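Local coordinates for Ice-binding protein (Leucosporidium, PDB 3UYU) that binds to the surface of ice crystals and inhibits their growth, conferring freeze tolerance with low thermal hysteresis activity, at residues F14-K19 and G32-S37; S23-S28 and A214-T219; T45-T50 and P61-M66; D176-K181 and T196-S201. The protein carries 2 engineered substitutions. One frame throughout, in Å; residues are numbered along the deposited sequence.

In the fold
Three of the four contacts are parallel strand pairings set in different surroundings of a right-handed beta-helix. Interaction 1 is the buried one, a hydrophobic ladder beside the long helix 76-96. Interactions 2 and 4 belong to a different, partly exposed sheet, in which strands 212-216 and 195-197 are neighbours; both run from regular backbone bonding into polar turns, where serine hydroxyls and, in interaction 2, a lysine add bonds. Interaction 3, also partly exposed, joins the loop after strand 44-45 to the segment carrying strand 63-64; it has no strand pairing between its segments and rests on side-chain contact. Packing of I16 on L215 links interactions 1 and 2, and S24 N bonds to T45 O between interactions 2 and 3.

Interaction 1 of 4, residues F14-K19 and G32-S37; sequences FAILAK and GDIGVS
A15 N gives the shortest bond between 14-19 and 32-37, reaching D33 O at 2.8 Å in the carbonyl plane; I16 N makes a second, weak approach to the same oxygen. The regular parallel ladder follows, each strand donating in turn: G35 N to I16 O at 3.0 Å, A18 N to G35 O at 3.0 Å, and S37 N to A18 O at 3.2 Å. S37 O is buried without a conventional donor, its nearest approach being the CA-H of K19. The polar ends of two side chains are held elsewhere, K19 NZ by a salt bridge to E88 and D33 OD1 by the backbone N of the engineered M66.

Outward from this ladder, I16 and I34 lie side by side and point the same way, with I16 CB 3.7 Å from I34 CG2. On the sheet face of L17 the F14 ring lies alongside G35. L17 CG is anti to its own backbone N (chi1 -174°), which brings CD1 over the centre of one ring face, 3.9 Å above the plane, while the ring edge is directed at I34 CA. G35 must lack a side chain here: a CB would come within 2.7 Å of F14 CE2. Replacing F14 by an alanine would probably open a gap beside G35 and free L17 CD1 to turn.

F14 and L17 also reach A83 of helix 76-96. Parallel strands in register, with a long helix lying along one side, are characteristic of the beta-helix of this ice-binding protein family.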
loop_
_atom_site.group_PDB
_atom_site.type_symbol
_atom_site.label_atom_id
_atom_site.label_comp_id
_atom_site.label_asym_id
_atom_site.label_seq_id
_atom_site.Cartn_x
_atom_site.Cartn_y
_atom_site.Cartn_z
ATOM N N PHE A 14 2.849 -4.384 10.919
ATOM C CA PHE A 14 3.973 -5.284 11.321
ATOM C C PHE A 14 4.708 -4.740 12.537
ATOM O O PHE A 14 5.121 -3.558 12.601
ATOM C CB PHE A 14 5.003 -5.474 10.150
ATOM C CG PHE A 14 4.494 -6.314 9.016
ATOM C CD1 PHE A 14 3.652 -5.754 8.021
ATOM C CD2 PHE A 14 4.790 -7.689 8.963
ATOM C CE1 PHE A 14 3.129 -6.553 7.022
ATOM C CE2 PHE A 14 4.286 -8.477 7.967
ATOM C CZ PHE A 14 3.390 -7.894 6.974
ATOM N N ALA A 15 4.984 -5.688 13.437
ATOM C CA ALA A 15 6.001 -5.398 14.452
ATOM C C ALA A 15 7.434 -5.377 13.967
ATOM O O ALA A 15 8.216 -4.553 14.394
ATOM C CB ALA A 15 5.850 -6.419 15.606
ATOM N N ILE A 16 7.754 -6.324 13.080
ATOM C CA ILE A 16 9.081 -6.412 12.492
ATOM C C ILE A 16 8.878 -6.767 11.005
ATOM O O ILE A 16 8.103 -7.687 10.695
ATOM C CB ILE A 16 9.905 -7.559 13.162
ATOM C CG1 ILE A 16 10.041 -7.320 14.663
ATOM C CG2 ILE A 16 11.314 -7.561 12.596
ATOM C CD1 ILE A 16 10.810 -8.453 15.366
ATOM N N LEU A 17 9.521 -6.003 10.135
ATOM C CA LEU A 17 9.521 -6.284 8.704
ATOM C C LEU A 17 10.928 -6.134 8.196
ATOM O O LEU A 17 11.567 -5.167 8.500
ATOM C CB LEU A 17 8.580 -5.300 7.968
ATOM C CG LEU A 17 8.357 -5.568 6.458
ATOM C CD1 LEU A 17 7.544 -6.841 6.227
ATOM C CD2 LEU A 17 7.573 -4.383 5.897
ATOM N N ALA A 18 11.418 -7.134 7.445
ATOM C CA ALA A 18 12.797 -7.111 6.988
ATOM C C ALA A 18 12.894 -7.664 5.590
ATOM O O ALA A 18 12.103 -8.463 5.198
ATOM C CB ALA A 18 13.763 -7.901 7.957
ATOM N N LYS A 19 13.920 -7.246 4.889
ATOM C CA LYS A 19 14.073 -7.736 3.489
ATOM C C LYS A 19 14.897 -8.993 3.380
ATOM O O LYS A 19 14.706 -9.779 2.439
ATOM C CB LYS A 19 14.688 -6.620 2.634
ATOM C CG LYS A 19 13.681 -5.448 2.365
ATOM C CD LYS A 19 14.212 -4.449 1.348
ATOM C CE LYS A 19 14.047 -5.039 -0.014
ATOM N NZ LYS A 19 14.493 -3.893 -0.940
ATOM N N GLY A 32 2.609 -8.662 17.706
ATOM C CA GLY A 32 2.341 -8.146 16.316
ATOM C C GLY A 32 2.956 -9.082 15.324
ATOM O O GLY A 32 3.804 -9.926 15.663
ATOM N N ASP A 33 2.551 -8.876 14.063
ATOM C CA ASP A 33 3.042 -9.769 12.982
ATOM C C ASP A 33 4.478 -9.481 12.632
ATOM O O ASP A 33 5.011 -8.362 12.780
ATOM C CB ASP A 33 2.172 -9.564 11.729
ATOM C CG ASP A 33 0.740 -9.964 11.944
ATOM O OD1 ASP A 33 0.359 -10.655 12.927
ATOM O OD2 ASP A 33 -0.142 -9.553 11.066
ATOM N N ILE A 34 5.123 -10.487 12.034
ATOM C CA ILE A 34 6.421 -10.297 11.468
ATOM C C ILE A 34 6.479 -10.828 9.994
ATOM O O ILE A 34 5.682 -11.731 9.614
ATOM C CB ILE A 34 7.596 -10.924 12.316
ATOM C CG1 ILE A 34 7.531 -12.453 12.281
ATOM C CG2 ILE A 34 7.560 -10.395 13.810
ATOM C CD1 ILE A 34 8.793 -13.164 12.971
ATOM N N GLY A 35 7.378 -10.207 9.239
ATOM C CA GLY A 35 7.500 -10.530 7.801
ATOM C C GLY A 35 8.806 -10.306 7.162
ATOM O O GLY A 35 9.563 -9.461 7.569
ATOM N N VAL A 36 9.102 -11.176 6.154
ATOM C CA VAL A 36 10.259 -10.996 5.298
ATOM C C VAL A 36 9.895 -11.080 3.833
ATOM O O VAL A 36 9.070 -11.941 3.482
ATOM C CB VAL A 36 11.438 -11.978 5.591
ATOM C CG1 VAL A 36 11.927 -11.811 7.059
ATOM C CG2 VAL A 36 11.057 -13.372 5.342
ATOM N N SER A 37 10.458 -10.136 3.081
ATOM C CA SER A 37 10.318 -10.116 1.592
ATOM C C SER A 37 11.427 -9.193 1.074
ATOM O O SER A 37 11.598 -8.072 1.538
ATOM C CB SER A 37 8.926 -9.611 1.190
ATOM O OG SER A 37 8.920 -9.459 -0.250
#

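Interaction 2 of 4, residues S23-S28 and A214-T219; sequences SSVPDS and ALQKAT
S23 O accepts from L215 N at 2.8 Å, and L215 O in turn accepts from V25 N at 2.8 Å, so the two parallel strands exchange bonds across residue pairs S23-A214, S24-L215 and V25-Q216. V25 O continues the series by taking K217 N. L215 O has a second donor in a water, which also hydrogen-bonds S23 OG and so ties that hydroxyl to the neighbouring strand.

Where the strands end, side chains take over the bonding. K217 is bent at its last torsion (chi4 -87°), which swings NZ back onto P26 O at 2.7 Å, in the carbonyl plane and on a lone pair. A further water accepts from both K217 NZ and D27 N, satisfying the N-H of the cis P26-D27 peptide, whose carbonyl oxygen is the one K217 NZ grips. S28 OG receives A218 N in a nearly straight bond of 3.1 Å, with an N-H...O angle of 172°. The same hydroxyl pairs with S24 OG at 2.8 Å, and the proton could lie on either oxygen.

Side-chain packing is modest. V25 CG1 meets Q216 CG at 3.9 Å with the side chains crossing, and the hydroxyl S23 OG lies against the A214 methyl, 3.4 Å from A214 CB. L215, on the opposite face, sends its CB toward S28 OG and packs on I30 inside the fold.

The outward face that carries S23 and A214 also bears T45, whose side chain lies about 3 Å from that of S23 at the nearest atoms. With A214 and T45 both inferred to contact ice, the arrangement is that of a flat parallel beta-helix face, consistent with an ice-binding surface.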
loop_
_atom_site.group_PDB
_atom_site.type_symbol
_atom_site.label_atom_id
_atom_site.label_comp_id
_atom_site.label_asym_id
_atom_site.label_seq_id
_atom_site.Cartn_x
_atom_site.Cartn_y
_atom_site.Cartn_z
ATOM N N SER A 23 16.286 -13.138 12.780
ATOM C CA SER A 23 16.741 -14.282 13.603
ATOM C C SER A 23 16.371 -14.032 15.064
ATOM O O SER A 23 16.210 -12.860 15.433
ATOM C CB SER A 23 18.274 -14.405 13.554
ATOM O OG SER A 23 18.948 -13.205 13.929
ATOM N N SER A 24 16.232 -15.092 15.857
ATOM C CA SER A 24 16.016 -14.905 17.275
ATOM C C SER A 24 16.898 -15.901 18.023
ATOM O O SER A 24 16.883 -17.130 17.706
ATOM C CB SER A 24 14.558 -15.231 17.584
ATOM O OG SER A 24 14.340 -15.124 19.016
ATOM N N VAL A 25 17.625 -15.369 19.009
ATOM C CA VAL A 25 18.050 -16.260 20.089
ATOM C C VAL A 25 16.890 -16.385 21.159
ATOM O O VAL A 25 16.506 -15.377 21.761
ATOM C CB VAL A 25 19.470 -15.978 20.625
ATOM C CG1 VAL A 25 20.423 -15.117 19.794
ATOM C CG2 VAL A 25 19.745 -16.473 22.003
ATOM N N PRO A 26 16.301 -17.567 21.344
ATOM C CA PRO A 26 15.038 -17.657 22.147
ATOM C C PRO A 26 15.307 -17.521 23.654
ATOM O O PRO A 26 16.430 -17.848 24.093
ATOM C CB PRO A 26 14.436 -19.049 21.822
ATOM C CG PRO A 26 15.589 -19.763 21.039
ATOM C CD PRO A 26 16.713 -18.857 20.725
ATOM N N ASP A 27 14.323 -17.037 24.420
ATOM C CA ASP A 27 12.967 -16.666 23.931
ATOM C C ASP A 27 12.824 -15.160 23.736
ATOM O O ASP A 27 12.955 -14.372 24.659
ATOM C CB ASP A 27 11.923 -17.071 24.944
ATOM C CG ASP A 27 11.706 -18.576 25.010
ATOM O OD1 ASP A 27 11.397 -19.054 26.143
ATOM O OD2 ASP A 27 11.825 -19.275 23.960
ATOM N N SER A 28 12.544 -14.766 22.492
ATOM C CA SER A 28 12.029 -13.439 22.225
ATOM C C SER A 28 10.504 -13.446 22.436
ATOM O O SER A 28 9.811 -14.469 22.536
ATOM C CB SER A 28 12.360 -13.042 20.802
ATOM O OG SER A 28 13.766 -12.886 20.676
ATOM N N ALA A 214 18.192 -8.928 13.947
ATOM C CA ALA A 214 18.548 -9.968 14.873
ATOM C C ALA A 214 18.003 -9.662 16.277
ATOM O O ALA A 214 18.261 -8.555 16.819
ATOM C CB ALA A 214 20.070 -10.121 14.914
ATOM N N LEU A 215 17.261 -10.619 16.825
ATOM C CA LEU A 215 16.664 -10.485 18.175
ATOM C C LEU A 215 17.473 -11.397 19.112
ATOM O O LEU A 215 17.712 -12.558 18.778
ATOM C CB LEU A 215 15.256 -10.970 18.178
ATOM C CG LEU A 215 14.412 -10.163 17.167
ATOM C CD1 LEU A 215 13.113 -10.815 17.229
ATOM C CD2 LEU A 215 14.362 -8.599 17.435
ATOM N N GLN A 216 17.836 -10.883 20.274
ATOM C CA GLN A 216 18.506 -11.705 21.326
ATOM C C GLN A 216 17.610 -11.654 22.588
ATOM O O GLN A 216 17.643 -10.658 23.351
ATOM C CB GLN A 216 19.889 -11.127 21.574
ATOM C CG GLN A 216 20.866 -11.264 20.453
ATOM C CD GLN A 216 22.184 -10.517 20.658
ATOM O OE1 GLN A 216 22.500 -9.970 21.750
ATOM N NE2 GLN A 216 22.986 -10.462 19.585
ATOM N N LYS A 217 16.771 -12.669 22.759
ATOM C CA LYS A 217 15.851 -12.739 23.929
ATOM C C LYS A 217 15.140 -11.378 24.082
ATOM O O LYS A 217 15.093 -10.741 25.163
ATOM C CB LYS A 217 16.629 -13.084 25.230
ATOM C CG LYS A 217 17.270 -14.402 25.120
ATOM C CD LYS A 217 17.801 -14.880 26.482
ATOM C CE LYS A 217 18.602 -16.151 26.359
ATOM N NZ LYS A 217 17.634 -17.234 26.452
ATOM N N ALA A 218 14.557 -10.905 22.975
ATOM C CA ALA A 218 14.163 -9.471 22.917
ATOM C C ALA A 218 12.652 -9.347 22.814
ATOM O O ALA A 218 11.959 -10.258 22.305
ATOM C CB ALA A 218 14.786 -8.788 21.732
ATOM N N THR A 219 12.133 -8.223 23.305
ATOM C CA THR A 219 10.709 -7.949 23.310
ATOM C C THR A 219 10.414 -6.794 22.356
ATOM O O THR A 219 11.132 -5.781 22.376
ATOM C CB THR A 219 10.337 -7.531 24.715
ATOM O OG1 THR A 219 10.457 -8.718 25.554
ATOM C CG2 THR A 219 8.959 -6.954 24.799
HETATM O O HOH W 1 19.537 -13.459 16.758
HETATM O O HOH W 2 14.673 -16.830 27.311
#

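Interaction 3 of 4, residues T45-T50 and P61-M66. Engineered in segment 61-66: M66 (natural residue Leu).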
loop_
_atom_site.group_PDB
_atom_site.type_symbol
_atom_site.label_atom_id
_atom_site.label_comp_id
_atom_site.label_asym_id
_atom_site.label_seq_id
_atom_site.Cartn_x
_atom_site.Cartn_y
_atom_site.Cartn_z
ATOM N N THR A 45 14.798 -17.411 11.341
ATOM C CA THR A 45 15.538 -18.465 12.059
ATOM C C THR A 45 15.338 -18.272 13.561
ATOM O O THR A 45 15.295 -17.123 14.051
ATOM C CB THR A 45 17.086 -18.477 11.735
ATOM O OG1 THR A 45 17.710 -17.232 12.041
ATOM C CG2 THR A 45 17.337 -18.803 10.231
ATOM N N GLY A 46 15.269 -19.407 14.265
ATOM C CA GLY A 46 15.210 -19.462 15.720
ATOM C C GLY A 46 13.825 -19.352 16.274
ATOM O O GLY A 46 13.655 -19.257 17.508
ATOM N N PHE A 47 12.802 -19.437 15.406
ATOM C CA PHE A 47 11.407 -19.293 15.814
ATOM C C PHE A 47 10.627 -20.569 15.982
ATOM O O PHE A 47 9.514 -20.577 16.510
ATOM C CB PHE A 47 10.604 -18.305 14.849
ATOM C CG PHE A 47 10.969 -16.851 15.012
ATOM C CD1 PHE A 47 10.260 -16.053 15.875
ATOM C CD2 PHE A 47 12.016 -16.289 14.291
ATOM C CE1 PHE A 47 10.582 -14.696 15.983
ATOM C CE2 PHE A 47 12.374 -14.965 14.368
ATOM C CZ PHE A 47 11.634 -14.137 15.278
ATOM N N GLY A 48 11.150 -21.704 15.492
ATOM C CA GLY A 48 10.294 -22.891 15.515
ATOM C C GLY A 48 8.959 -22.775 14.805
ATOM O O GLY A 48 7.915 -23.091 15.391
ATOM N N LEU A 49 9.000 -22.266 13.548
ATOM C CA LEU A 49 7.801 -22.046 12.741
ATOM C C LEU A 49 7.010 -23.304 12.476
ATOM O O LEU A 49 7.603 -24.352 12.194
ATOM C CB LEU A 49 8.195 -21.460 11.373
ATOM C CG LEU A 49 8.970 -20.154 11.436
ATOM C CD1 LEU A 49 9.323 -19.694 10.022
ATOM C CD2 LEU A 49 8.072 -19.125 12.151
ATOM N N THR A 50 5.695 -23.214 12.624
ATOM C CA THR A 50 4.730 -24.225 12.199
ATOM C C THR A 50 3.834 -23.552 11.131
ATOM O O THR A 50 3.223 -22.501 11.360
ATOM C CB THR A 50 3.833 -24.728 13.419
ATOM O OG1 THR A 50 4.648 -25.377 14.405
ATOM C CG2 THR A 50 2.759 -25.713 12.951
ATOM N N PRO A 61 5.707 -19.815 19.142
ATOM C CA PRO A 61 5.366 -19.451 20.509
ATOM C C PRO A 61 5.913 -18.069 20.862
ATOM O O PRO A 61 5.344 -17.438 21.780
ATOM C CB PRO A 61 6.046 -20.555 21.358
ATOM C CG PRO A 61 6.095 -21.753 20.408
ATOM C CD PRO A 61 6.441 -21.101 19.065
ATOM N N GLN A 62 6.950 -17.581 20.159
ATOM C CA GLN A 62 7.559 -16.299 20.436
ATOM C C GLN A 62 6.835 -15.127 19.794
ATOM O O GLN A 62 7.246 -14.041 20.061
ATOM C CB GLN A 62 8.995 -16.274 19.973
ATOM C CG GLN A 62 9.899 -17.334 20.736
ATOM C CD GLN A 62 11.246 -17.456 20.067
ATOM O OE1 GLN A 62 11.513 -18.538 19.341
ATOM N NE2 GLN A 62 12.080 -16.487 20.170
ATOM N N VAL A 63 5.824 -15.373 18.953
ATOM C CA VAL A 63 5.165 -14.247 18.224
ATOM C C VAL A 63 3.699 -14.374 18.549
ATOM O O VAL A 63 3.041 -15.410 18.367
ATOM C CB VAL A 63 5.381 -14.381 16.713
ATOM C CG1 VAL A 63 4.574 -13.291 15.912
ATOM C CG2 VAL A 63 6.827 -14.198 16.364
ATOM N N THR A 64 3.119 -13.276 19.071
ATOM C CA THR A 64 1.685 -13.201 19.238
ATOM C C THR A 64 1.125 -12.468 17.996
ATOM O O THR A 64 1.200 -11.249 17.911
ATOM C CB THR A 64 1.303 -12.504 20.574
ATOM O OG1 THR A 64 1.814 -13.310 21.649
ATOM C CG2 THR A 64 -0.208 -12.503 20.695
ATOM N N GLY A 65 0.713 -13.289 17.016
ATOM C CA GLY A 65 0.357 -12.770 15.672
ATOM C C GLY A 65 0.799 -13.792 14.667
ATOM O O GLY A 65 0.861 -14.997 14.979
HETATM N N MSE A 66 1.003 -13.331 13.443
HETATM C CA MSE A 66 1.360 -14.244 12.340
HETATM C C MSE A 66 2.679 -13.915 11.750
HETATM O O MSE A 66 3.181 -12.807 11.842
HETATM C CB MSE A 66 0.301 -14.102 11.222
HETATM C CG MSE A 66 -0.971 -14.804 11.476
HETATM SE SE MSE A 66 -2.106 -13.850 12.711
HETATM C CE MSE A 66 -3.714 -14.933 12.362
#
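F47 meets V63 and Q62 where the chain passes out of strand 44-45, one of the two outermost strands of its sheet within this chain of the right-handed beta-helix, and the loop folds back over the interior. Its side chain can be followed outward. CB lies against L49 CD2 of the same loop, 3.8 Å away. CG stands anti to the carbonyl carbon (chi1 -72°), so that the ring dips from the loop into the coil instead of lying over the surface, and chi2 of -92° turns the ring plane roughly perpendicular to the plane of CA, CB and CG.

From there the CD1-CE1 half and the CD2-CE2 half of the ring have different neighbours. In the first, CD1 approaches Q62 CB at 4.3 Å, and CE1 reaches V63 CG2 at 3.8 Å; the F47 and V63 side chains run slantwise to one another. In the second, F47 CD2 comes 3.4 Å from T45 O. Next to it, F47 CE2 is 3.9 Å from S24 CB. CZ, at the far end of the ring, is 3.8 Å from I34 CD1. The ring thus touches strands 21-25, 34-36 and 63-64.

V63 turns its CG2 anti to the carbonyl carbon, presenting that methyl to F47. Around the ring the backbone is sharply bent, and both G46 and G48 take positive phi values, which favour glycine. The extended side chain of Q62 brings its amide end beside the carbonyl of G46. F47 O accepts a hydrogen bond from S60 OG, and the P61 ring approaches the same oxygen, its CD 4.0 Å from F47 O.

Interaction 4 of 4, residues D176-K181 and T196-S201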
loop_
_atom_site.group_PDB
_atom_site.type_symbol
_atom_site.label_atom_id
_atom_site.label_comp_id
_atom_site.label_asym_id
_atom_site.label_seq_id
_atom_site.Cartn_x
_atom_site.Cartn_y
_atom_site.Cartn_z
ATOM N N ASP A 176 24.146 0.515 10.702
ATOM C CA ASP A 176 23.589 -0.459 11.670
ATOM C C ASP A 176 23.064 0.157 12.963
ATOM O O ASP A 176 23.606 1.119 13.478
ATOM C CB ASP A 176 24.608 -1.542 12.074
ATOM C CG ASP A 176 25.102 -2.401 10.904
ATOM O OD1 ASP A 176 24.477 -2.417 9.816
ATOM O OD2 ASP A 176 26.143 -3.091 11.085
ATOM N N VAL A 177 22.012 -0.471 13.464
ATOM C CA VAL A 177 21.390 -0.076 14.741
ATOM C C VAL A 177 21.693 -1.142 15.787
ATOM O O VAL A 177 21.449 -2.308 15.532
ATOM C CB VAL A 177 19.864 0.095 14.606
ATOM C CG1 VAL A 177 19.239 0.411 16.064
ATOM C CG2 VAL A 177 19.450 1.248 13.614
ATOM N N THR A 178 22.235 -0.759 16.946
ATOM C CA THR A 178 22.404 -1.710 18.029
ATOM C C THR A 178 21.693 -1.211 19.282
ATOM O O THR A 178 22.063 -0.185 19.830
ATOM C CB THR A 178 23.896 -1.841 18.410
ATOM O OG1 THR A 178 24.615 -2.296 17.260
ATOM C CG2 THR A 178 24.066 -2.873 19.547
ATOM N N VAL A 179 20.705 -1.970 19.738
ATOM C CA VAL A 179 20.012 -1.608 20.993
ATOM C C VAL A 179 20.696 -2.475 22.054
ATOM O O VAL A 179 20.661 -3.699 21.984
ATOM C CB VAL A 179 18.489 -1.916 20.902
ATOM C CG1 VAL A 179 17.758 -1.570 22.189
ATOM C CG2 VAL A 179 17.855 -1.164 19.741
ATOM N N GLY A 180 21.334 -1.831 23.027
ATOM C CA GLY A 180 22.100 -2.636 23.979
ATOM C C GLY A 180 21.372 -3.619 24.850
ATOM O O GLY A 180 20.156 -3.559 25.039
ATOM N N LYS A 181 22.118 -4.541 25.487
ATOM C CA LYS A 181 21.485 -5.478 26.410
ATOM C C LYS A 181 20.591 -4.815 27.506
ATOM O O LYS A 181 21.018 -3.861 28.210
ATOM C CB LYS A 181 22.577 -6.318 27.123
ATOM C CG LYS A 181 23.473 -7.048 26.129
ATOM C CD LYS A 181 24.814 -7.476 26.804
ATOM C CE LYS A 181 24.669 -8.677 27.668
ATOM N NZ LYS A 181 25.323 -9.912 27.041
ATOM N N THR A 196 20.073 -4.974 15.507
ATOM C CA THR A 196 20.220 -6.016 16.536
ATOM C C THR A 196 19.609 -5.526 17.828
ATOM O O THR A 196 20.000 -4.444 18.277
ATOM C CB THR A 196 21.708 -6.244 16.813
ATOM O OG1 THR A 196 22.326 -6.637 15.568
ATOM C CG2 THR A 196 21.939 -7.385 17.846
ATOM N N LEU A 197 18.700 -6.325 18.359
ATOM C CA LEU A 197 18.162 -6.030 19.680
ATOM C C LEU A 197 18.890 -6.997 20.611
ATOM O O LEU A 197 18.599 -8.191 20.579
ATOM C CB LEU A 197 16.632 -6.182 19.777
ATOM C CG LEU A 197 15.774 -5.214 18.914
ATOM C CD1 LEU A 197 14.347 -5.304 19.535
ATOM C CD2 LEU A 197 16.235 -3.838 18.561
ATOM N N GLN A 198 19.840 -6.469 21.370
ATOM C CA GLN A 198 20.679 -7.346 22.204
ATOM C C GLN A 198 19.923 -7.908 23.419
ATOM O O GLN A 198 18.865 -7.427 23.843
ATOM C CB GLN A 198 22.020 -6.679 22.587
ATOM C CG GLN A 198 22.945 -6.247 21.350
ATOM C CD GLN A 198 24.269 -5.623 21.726
ATOM O OE1 GLN A 198 24.384 -4.864 22.675
ATOM N NE2 GLN A 198 25.288 -5.908 20.945
ATOM N N THR A 199 20.551 -8.923 24.005
ATOM C CA THR A 199 19.925 -9.734 25.040
ATOM C C THR A 199 19.105 -8.982 26.074
ATOM O O THR A 199 19.594 -8.067 26.787
ATOM C CB THR A 199 20.847 -10.872 25.600
ATOM O OG1 THR A 199 20.555 -11.266 26.934
ATOM C CG2 THR A 199 22.211 -10.865 25.040
ATOM N N GLY A 200 17.823 -9.354 26.039
ATOM C CA GLY A 200 16.775 -8.871 27.002
ATOM C C GLY A 200 16.392 -7.393 26.833
ATOM O O GLY A 200 15.776 -6.792 27.740
ATOM N N SER A 201 16.724 -6.779 25.692
ATOM C CA SER A 201 16.179 -5.451 25.359
ATOM C C SER A 201 14.713 -5.526 24.968
ATOM O O SER A 201 14.186 -6.588 24.742
ATOM C CB SER A 201 16.989 -4.841 24.235
ATOM O OG SER A 201 16.906 -5.696 23.094
HETATM O O HOH W 3 23.204 -4.323 14.210
#
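V179 and L197 lie side by side, pointing the same way into the interior, and their methyl groups are pressed together: V179 CG2 is 3.3 Å from L197 CD2, closer than normal van der Waals contact. V179 CG1, anti to the backbone N (chi1 179°), faces the other way along the chain and meets S201 CB at 3.9 Å.

On the other face of the pair, T178 and Q198 approach aslant. The T178 CG2 methyl stands above the plane of the Q198 amide, 3.5 Å from its CD, and not at its rim. Q198 is extended beyond CG, which carries the amide past V179 O to leave OE1 3.4 Å from G180 CA. With an alanine here, the T178 methyl is likely to lose the flat amide it rests on, and G180 CA its neighbour OE1.

This is a rung of the parallel beta-helix, in which strand 195-197, the next of this sheet along the chain, lies beside 177-179. Here T196 N to V177 O, V179 N to T196 O and Q198 N to V179 O form the ladder, each donor nearly along the C=O axis, and the middle bond is almost straight at 176°. V177 O also accepts from a water that hydrogen-bonds T196 OG1.

Past the strands the chain makes a type II turn from Q198 to S201. Q198 O is gripped twice, by S201 N and by S201 OG at 2.7 Å, the latter on a lone pair. K181 crosses Q198, its CG 3.8 Å from Q198 CB, then runs alongside T199 until NZ lies 3.8 Å from T199 CG2.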